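Local coordinates for CELL WALL surface anchor family protein (PDB 2WW8) that serves as the pilus adhesin of Streptococcus pneumoniae, probably attaching the bacterium to host cells through an integrin-like domain carried on Ig-like stalk domains, at residues E207-G212 with K673-Y678; G596-P601 with T698-K703. All coordinates share one frame; numbering follows the deposited sequence.

Contact 1: E207-G212 with K673-Y678; sequences ELTVSG and KVTLTY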
ATOM      1  N   GLU A 207      -2.915   1.548 -10.749  1.00 16.25           N
ATOM      2  CA  GLU A 207      -3.171   2.549  -9.710  1.00 14.93           C
ATOM      3  C   GLU A 207      -1.923   3.397  -9.473  1.00 15.22           C
ATOM      4  O   GLU A 207      -0.844   2.825  -9.270  1.00 16.28           O
ATOM      5  CB  GLU A 207      -3.537   1.813  -8.404  1.00 15.29           C
ATOM      6  CG  GLU A 207      -3.684   2.723  -7.164  1.00 14.35           C
ATOM      7  CD  GLU A 207      -3.478   1.898  -5.902  1.00 22.00           C
ATOM      8  OE1 GLU A 207      -2.303   1.708  -5.434  1.00 18.44           O
ATOM      9  OE2 GLU A 207      -4.539   1.434  -5.425  1.00 22.55           O
ATOM     10  N   LEU A 208      -2.092   4.722  -9.401  1.00 15.66           N
ATOM     11  CA  LEU A 208      -1.077   5.738  -9.058  1.00 16.76           C
ATOM     12  C   LEU A 208      -1.648   6.492  -7.871  1.00 17.08           C
ATOM     13  O   LEU A 208      -2.845   6.761  -7.854  1.00 14.49           O
ATOM     14  CB  LEU A 208      -0.845   6.732 -10.209  1.00 18.59           C
ATOM     15  CG  LEU A 208       0.058   6.280 -11.361  1.00 19.30           C
ATOM     16  CD1 LEU A 208      -0.605   5.199 -12.214  1.00 15.52           C
ATOM     17  CD2 LEU A 208       0.482   7.511 -12.191  1.00 17.74           C
ATOM     18  N   THR A 209      -0.790   6.777  -6.887  1.00 16.51           N
ATOM     19  CA  THR A 209      -1.182   7.632  -5.790  1.00 16.35           C
ATOM     20  C   THR A 209      -0.088   8.685  -5.562  1.00 16.85           C
ATOM     21  O   THR A 209       1.065   8.467  -5.954  1.00 16.31           O
ATOM     22  CB  THR A 209      -1.448   6.881  -4.477  1.00 15.70           C
ATOM     23  OG1 THR A 209      -0.218   6.488  -3.850  1.00 17.71           O
ATOM     24  CG2 THR A 209      -2.368   5.673  -4.643  1.00 12.91           C
ATOM     25  N   VAL A 210      -0.481   9.809  -4.942  1.00 16.47           N
ATOM     26  CA  VAL A 210       0.430  10.883  -4.599  1.00 14.56           C
ATOM     27  C   VAL A 210      -0.093  11.428  -3.270  1.00 15.92           C
ATOM     28  O   VAL A 210      -1.289  11.625  -3.108  1.00 15.38           O
ATOM     29  CB  VAL A 210       0.437  12.009  -5.656  1.00 17.89           C
ATOM     30  CG1 VAL A 210       1.348  13.133  -5.163  1.00 17.62           C
ATOM     31  CG2 VAL A 210       0.997  11.470  -6.997  1.00 16.56           C
ATOM     32  N   SER A 211       0.810  11.624  -2.321  1.00 13.67           N
ATOM     33  CA  SER A 211       0.454  12.234  -1.046  0.50 14.42           C
ATOM     34  C   SER A 211       1.458  13.340  -0.794  1.00 14.44           C
ATOM     35  O   SER A 211       2.643  13.239  -1.195  1.00 14.18           O
ATOM     36  CB  SER A 211       0.483  11.188   0.056  0.50 13.37           C
ATOM     37  OG  SER A 211       1.812  11.030   0.490  0.50 13.56           O
ATOM     38  N   GLY A 212       0.980  14.431  -0.196  1.00 14.47           N
ATOM     39  CA  GLY A 212       1.817  15.625  -0.013  1.00 11.75           C
ATOM     40  C   GLY A 212       2.420  15.770   1.381  1.00 12.49           C
ATOM     41  O   GLY A 212       2.368  14.861   2.254  1.00 11.81           O
ATOM     42  N   LYS A 673      -4.065  12.744   0.027  1.00 12.54           N
ATOM     43  CA  LYS A 673      -3.611  11.759  -0.919  1.00 11.47           C
ATOM     44  C   LYS A 673      -4.615  11.567  -2.053  1.00 13.09           C
ATOM     45  O   LYS A 673      -5.815  11.505  -1.806  1.00 14.91           O
ATOM     46  CB  LYS A 673      -3.371  10.483  -0.184  1.00 10.08           C
ATOM     47  CG  LYS A 673      -2.900   9.274  -1.067  1.00 14.01           C
ATOM     48  CD  LYS A 673      -2.695   8.139  -0.022  1.00 20.56           C
ATOM     49  CE  LYS A 673      -1.998   6.894  -0.585  1.00 26.31           C
ATOM     50  NZ  LYS A 673      -2.415   5.595   0.111  1.00 29.94           N
ATOM     51  N   VAL A 674      -4.138  11.523  -3.292  1.00 13.62           N
ATOM     52  CA  VAL A 674      -5.032  11.337  -4.461  1.00 15.07           C
ATOM     53  C   VAL A 674      -4.672   9.990  -5.092  1.00 15.92           C
ATOM     54  O   VAL A 674      -3.480   9.620  -5.052  1.00 15.38           O
ATOM     55  CB  VAL A 674      -4.699  12.437  -5.488  1.00 15.92           C
ATOM     56  CG1 VAL A 674      -5.383  12.213  -6.830  1.00 19.64           C
ATOM     57  CG2 VAL A 674      -5.231  13.757  -4.893  1.00 18.25           C
ATOM     58  N   THR A 675      -5.679   9.313  -5.654  1.00 14.18           N
ATOM     59  CA  THR A 675      -5.556   8.002  -6.343  1.00 15.48           C
ATOM     60  C   THR A 675      -6.146   8.049  -7.749  1.00 16.10           C
ATOM     61  O   THR A 675      -7.286   8.516  -7.944  1.00 15.18           O
ATOM     62  CB  THR A 675      -6.302   6.916  -5.541  1.00 15.10           C
ATOM     63  OG1 THR A 675      -5.807   6.923  -4.197  1.00 18.05           O
ATOM     64  CG2 THR A 675      -6.146   5.483  -6.142  1.00 13.13           C
ATOM     65  N   LEU A 676      -5.364   7.601  -8.729  1.00 15.57           N
ATOM     66  CA  LEU A 676      -5.839   7.504 -10.089  1.00 15.74           C
ATOM     67  C   LEU A 676      -5.881   6.007 -10.445  1.00 16.83           C
ATOM     68  O   LEU A 676      -4.931   5.278 -10.164  1.00 15.97           O
ATOM     69  CB  LEU A 676      -4.876   8.195 -11.046  1.00 14.86           C
ATOM     70  CG  LEU A 676      -5.069   7.907 -12.543  1.00 15.34           C
ATOM     71  CD1 LEU A 676      -6.301   8.578 -13.118  1.00 15.44           C
ATOM     72  CD2 LEU A 676      -3.860   8.367 -13.379  1.00 13.61           C
ATOM     73  N   THR A 677      -6.976   5.517 -11.027  1.00 15.87           N
ATOM     74  CA  THR A 677      -6.930   4.139 -11.556  1.00 16.43           C
ATOM     75  C   THR A 677      -7.352   4.131 -13.023  1.00 15.50           C
ATOM     76  O   THR A 677      -8.064   5.056 -13.438  1.00 15.61           O
ATOM     77  CB  THR A 677      -7.807   3.130 -10.799  1.00 14.91           C
ATOM     78  OG1 THR A 677      -9.175   3.478 -11.002  1.00 17.71           O
ATOM     79  CG2 THR A 677      -7.504   3.012  -9.302  1.00 15.94           C
ATOM     80  N   TYR A 678      -6.895   3.140 -13.810  1.00 14.44           N
ATOM     81  CA  TYR A 678      -7.322   3.001 -15.177  1.00 15.01           C
ATOM     82  C   TYR A 678      -6.920   1.573 -15.583  1.00 15.29           C
ATOM     83  O   TYR A 678      -6.225   0.873 -14.865  1.00 15.81           O
ATOM     84  CB  TYR A 678      -6.737   4.084 -16.126  1.00 14.81           C
ATOM     85  CG  TYR A 678      -5.216   4.130 -16.126  1.00 20.11           C
ATOM     86  CD1 TYR A 678      -4.502   4.932 -15.201  1.00 16.63           C
ATOM     87  CD2 TYR A 678      -4.480   3.317 -16.993  1.00 16.61           C
ATOM     88  CE1 TYR A 678      -3.097   4.946 -15.189  1.00 17.29           C
ATOM     89  CE2 TYR A 678      -3.070   3.343 -17.008  1.00 16.17           C
ATOM     90  CZ  TYR A 678      -2.389   4.141 -16.103  1.00 18.92           C
ATOM     91  OH  TYR A 678      -0.999   4.148 -16.138  1.00 13.30           O
TER
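Lys673 starts the pairing with its extended chain laid over Ser211 and on toward Thr209, CE ending 3.7 Å from Thr209 OG1. The two strands, antiparallel at 167°, build part of the Ig-like domain of the tip pilin, with 460 residues between them in sequence. Val674 bonds twice to Val210, its N giving to Val210 O at 2.9 Å, and turns its side chain inward against Leu623 and Leu668. Thr675 lies beside Thr209, both pointing the same way, with OG1 3.7 Å from Thr209 CG2. Thr675 CG2, anti to the backbone N, reaches the other way to Glu207 CG at 3.8 Å. The Glu207 carboxylate goes on to a salt bridge with Arg192, and the Thr209 hydroxyl bonds Ser190, so strand 187-196 takes up the polar ends of Glu207 and Thr209. Leu676 likewise makes two backbone hydrogen bonds with Leu208, and its N-H meets Leu208 O at 2.8 Å, nearly straight (170°). Thr677 pairs with Glu207 across a non-hydrogen-bonded site and sends its hydroxyl to Thr622. Tyr678 has CG between its backbone N and carbonyl carbon (chi1 57°), which brings the ring round toward Leu208, whose CD1 approaches Tyr678 CE1 obliquely at 3.9 Å.

Contact 2: G596-P601 with T698-K703; sequences GTITDP and TTLHPK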
ATOM      1  N   GLY A 596       0.561  20.588  -8.820  1.00 12.38           N
ATOM      2  CA  GLY A 596       1.351  19.477  -9.330  1.00 15.54           C
ATOM      3  C   GLY A 596       0.699  18.737 -10.490  1.00 15.79           C
ATOM      4  O   GLY A 596      -0.542  18.777 -10.636  1.00 17.21           O
ATOM      5  N   THR A 597       1.534  18.065 -11.274  1.00 13.44           N
ATOM      6  CA  THR A 597       1.125  17.303 -12.457  1.00 14.61           C
ATOM      7  C   THR A 597       1.684  15.877 -12.474  1.00 13.80           C
ATOM      8  O   THR A 597       2.883  15.634 -12.302  1.00 14.87           O
ATOM      9  CB  THR A 597       1.646  18.082 -13.706  1.00 16.51           C
ATOM     10  OG1 THR A 597       1.020  19.376 -13.683  1.00 18.51           O
ATOM     11  CG2 THR A 597       1.306  17.400 -15.041  1.00 14.00           C
ATOM     12  N   ILE A 598       0.841  14.903 -12.742  1.00 14.34           N
ATOM     13  CA  ILE A 598       1.385  13.584 -13.052  1.00 14.54           C
ATOM     14  C   ILE A 598       1.413  13.415 -14.561  1.00 16.81           C
ATOM     15  O   ILE A 598       0.396  13.687 -15.204  1.00 17.09           O
ATOM     16  CB  ILE A 598       0.546  12.464 -12.470  1.00 15.51           C
ATOM     17  CG1 ILE A 598       0.495  12.561 -10.953  1.00 14.41           C
ATOM     18  CG2 ILE A 598       1.097  11.077 -12.955  1.00 15.69           C
ATOM     19  CD1 ILE A 598      -0.552  11.679 -10.311  1.00 14.57           C
ATOM     20  N   THR A 599       2.539  12.956 -15.107  1.00 15.95           N
ATOM     21  CA  THR A 599       2.647  12.668 -16.533  1.00 16.13           C
ATOM     22  C   THR A 599       2.913  11.179 -16.673  1.00 16.35           C
ATOM     23  O   THR A 599       3.903  10.617 -16.131  1.00 12.24           O
ATOM     24  CB  THR A 599       3.785  13.455 -17.198  1.00 15.75           C
ATOM     25  OG1 THR A 599       3.577  14.862 -16.944  1.00 16.09           O
ATOM     26  CG2 THR A 599       3.828  13.213 -18.739  1.00 19.99           C
ATOM     27  N   ASP A 600       2.019  10.534 -17.414  1.00 16.63           N
ATOM     28  CA  ASP A 600       1.947   9.060 -17.449  1.00 15.87           C
ATOM     29  C   ASP A 600       1.712   8.540 -18.877  1.00 17.49           C
ATOM     30  O   ASP A 600       0.562   8.232 -19.256  1.00 16.58           O
ATOM     31  CB  ASP A 600       0.864   8.557 -16.491  1.00 16.00           C
ATOM     32  CG  ASP A 600       0.785   7.035 -16.404  1.00 21.38           C
ATOM     33  OD1 ASP A 600       1.666   6.294 -16.904  1.00 20.86           O
ATOM     34  OD2 ASP A 600      -0.204   6.551 -15.823  1.00 22.58           O
ATOM     35  N   PRO A 601       2.814   8.410 -19.660  1.00 16.99           N
ATOM     36  CA  PRO A 601       2.738   7.864 -21.021  1.00 15.71           C
ATOM     37  C   PRO A 601       2.517   6.346 -20.960  1.00 16.12           C
ATOM     38  O   PRO A 601       3.100   5.668 -20.077  1.00 14.36           O
ATOM     39  CB  PRO A 601       4.101   8.211 -21.644  1.00 17.98           C
ATOM     40  CG  PRO A 601       4.933   8.864 -20.618  1.00 16.17           C
ATOM     41  CD  PRO A 601       4.193   8.774 -19.281  1.00 18.87           C
ATOM     42  N   THR A 698       7.216   7.838 -16.077  1.00 15.43           N
ATOM     43  CA  THR A 698       6.121   8.362 -15.276  1.00 15.32           C
ATOM     44  C   THR A 698       6.558   9.334 -14.187  1.00 12.90           C
ATOM     45  O   THR A 698       7.385   8.970 -13.380  1.00 15.09           O
ATOM     46  CB  THR A 698       5.288   7.198 -14.682  1.00 15.16           C
ATOM     47  OG1 THR A 698       4.936   6.305 -15.742  1.00 17.60           O
ATOM     48  CG2 THR A 698       3.942   7.720 -14.140  1.00 13.16           C
ATOM     49  N   THR A 699       6.038  10.555 -14.150  1.00 14.39           N
ATOM     50  CA  THR A 699       6.663  11.623 -13.344  1.00 13.09           C
ATOM     51  C   THR A 699       5.607  12.391 -12.577  1.00 13.49           C
ATOM     52  O   THR A 699       4.435  12.516 -12.998  1.00 13.70           O
ATOM     53  CB  THR A 699       7.540  12.609 -14.194  1.00 13.17           C
ATOM     54  OG1 THR A 699       6.727  13.319 -15.158  1.00 16.14           O
ATOM     55  CG2 THR A 699       8.590  11.818 -15.001  1.00 13.63           C
ATOM     56  N   LEU A 700       6.052  12.909 -11.440  1.00 12.18           N
ATOM     57  CA  LEU A 700       5.315  13.934 -10.725  1.00 13.78           C
ATOM     58  C   LEU A 700       6.145  15.212 -10.782  1.00 14.21           C
ATOM     59  O   LEU A 700       7.355  15.196 -10.426  1.00 14.90           O
ATOM     60  CB  LEU A 700       5.166  13.495  -9.258  1.00 14.01           C
ATOM     61  CG  LEU A 700       4.671  14.610  -8.307  1.00 15.47           C
ATOM     62  CD1 LEU A 700       3.255  15.042  -8.673  1.00  9.18           C
ATOM     63  CD2 LEU A 700       4.759  14.129  -6.836  1.00 11.18           C
ATOM     64  N   HIS A 701       5.547  16.311 -11.244  1.00 13.63           N
ATOM     65  CA  HIS A 701       6.167  17.631 -11.031  1.00 13.71           C
ATOM     66  C   HIS A 701       5.386  18.144  -9.815  1.00 13.73           C
ATOM     67  O   HIS A 701       4.222  18.478  -9.976  1.00 10.64           O
ATOM     68  CB  HIS A 701       5.952  18.611 -12.196  1.00 12.68           C
ATOM     69  CG  HIS A 701       6.788  18.297 -13.400  1.00 16.14           C
ATOM     70  ND1 HIS A 701       6.503  17.252 -14.251  1.00 18.42           N
ATOM     71  CD2 HIS A 701       7.897  18.896 -13.900  1.00 21.70           C
ATOM     72  CE1 HIS A 701       7.407  17.204 -15.218  1.00 19.76           C
ATOM     73  NE2 HIS A 701       8.251  18.208 -15.042  1.00 21.12           N
ATOM     74  N   PRO A 702       6.015  18.213  -8.615  1.00 11.99           N
ATOM     75  CA  PRO A 702       5.237  18.666  -7.459  1.00 13.95           C
ATOM     76  C   PRO A 702       4.705  20.086  -7.593  1.00 13.81           C
ATOM     77  O   PRO A 702       3.715  20.397  -6.947  1.00 14.24           O
ATOM     78  CB  PRO A 702       6.272  18.642  -6.285  1.00 13.79           C
ATOM     79  CG  PRO A 702       7.237  17.586  -6.707  1.00 15.52           C
ATOM     80  CD  PRO A 702       7.367  17.785  -8.223  1.00 13.86           C
ATOM     81  N   LYS A 703       5.348  20.952  -8.363  1.00 13.42           N
ATOM     82  CA  LYS A 703       4.941  22.376  -8.447  1.00 18.18           C
ATOM     83  C   LYS A 703       5.127  22.792  -9.900  1.00 21.82           C
ATOM     84  O   LYS A 703       6.234  22.611 -10.452  1.00 23.21           O
ATOM     85  CB  LYS A 703       5.762  23.254  -7.467  1.00 18.06           C
ATOM     86  CG  LYS A 703       5.906  22.770  -5.994  1.00 17.99           C
ATOM     87  CD  LYS A 703       6.662  23.743  -5.010  1.00 24.98           C
ATOM     88  CE  LYS A 703       7.036  23.204  -3.562  1.00 23.32           C
ATOM     89  NZ  LYS A 703       7.534  21.754  -3.097  1.00 16.01           N
TER
HETATM   90  O   HOH W   1       4.750  15.344 -14.417  1.00 12.72           O
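Thr599 lies alongside Thr699, both side chains pointing the same way, with Thr599 CB 3.6 Å from Thr699 OG1. Thr599 OG1 and Thr699 OG1 stay 3.9 Å apart and are joined through a water. That water hydrogen-bonds Thr599 OG1 and Thr699 OG1, donates to Thr597 O at 2.8 Å, and meets His701 ND1 at 2.6 Å in the plane of the imidazole, at its edge. Four groups from both strands thus grip one water, which probably helps fix the rotation of the His701 ring. Thr699 OG1 reaches it because chi1 of 63° sets the hydroxyl between the backbone N and the carbonyl carbon. The backbones form an antiparallel pair in the five-stranded sheet of the Ig-like domain, strand 699-701 lying between 593-601 and 711-712. Thr597 with His701 and Thr599 with Thr699 are the hydrogen-bonded pairs, each joined by two N-H to O bonds. Between them Ile598 and Leu700 face the interior; Leu700 CD1 bends back to 3.7 Å from Thr597 O. At one end Asp600 runs beside Thr698, its CG 3.9 Å from Thr698 CG2, while Asp600 OD2 has its partner in Tyr678 and Thr698 OG1 takes Gly696 O and Lys191 NZ as partners. At the other end Gly596 CA sits 3.1 Å from His701 O.

Overall arrangement
Both contacts are antiparallel strand pairs of the Ig-like region, their centres about 11 Å apart, and they face each other across its apolar interior. Contact 1 brings in strand 203-218 from far back in the sequence, whereas both strands of contact 2 belong to the Ig-like part of the chain itself; the four segments alternate along the chain. Leu208 and Val210 pack on Ile598 between them, and Tyr678 OH meets Asp600 OD2 at 2.6 Å, a probable hydrogen bond at the edge of that core. The outward faces differ: 207-212 with 673-678 carries threonines, a serine and Glu207, whose polar ends bond neighbouring strands, while 596-601 with 698-703, more buried overall, collects threonines and a histidine around water.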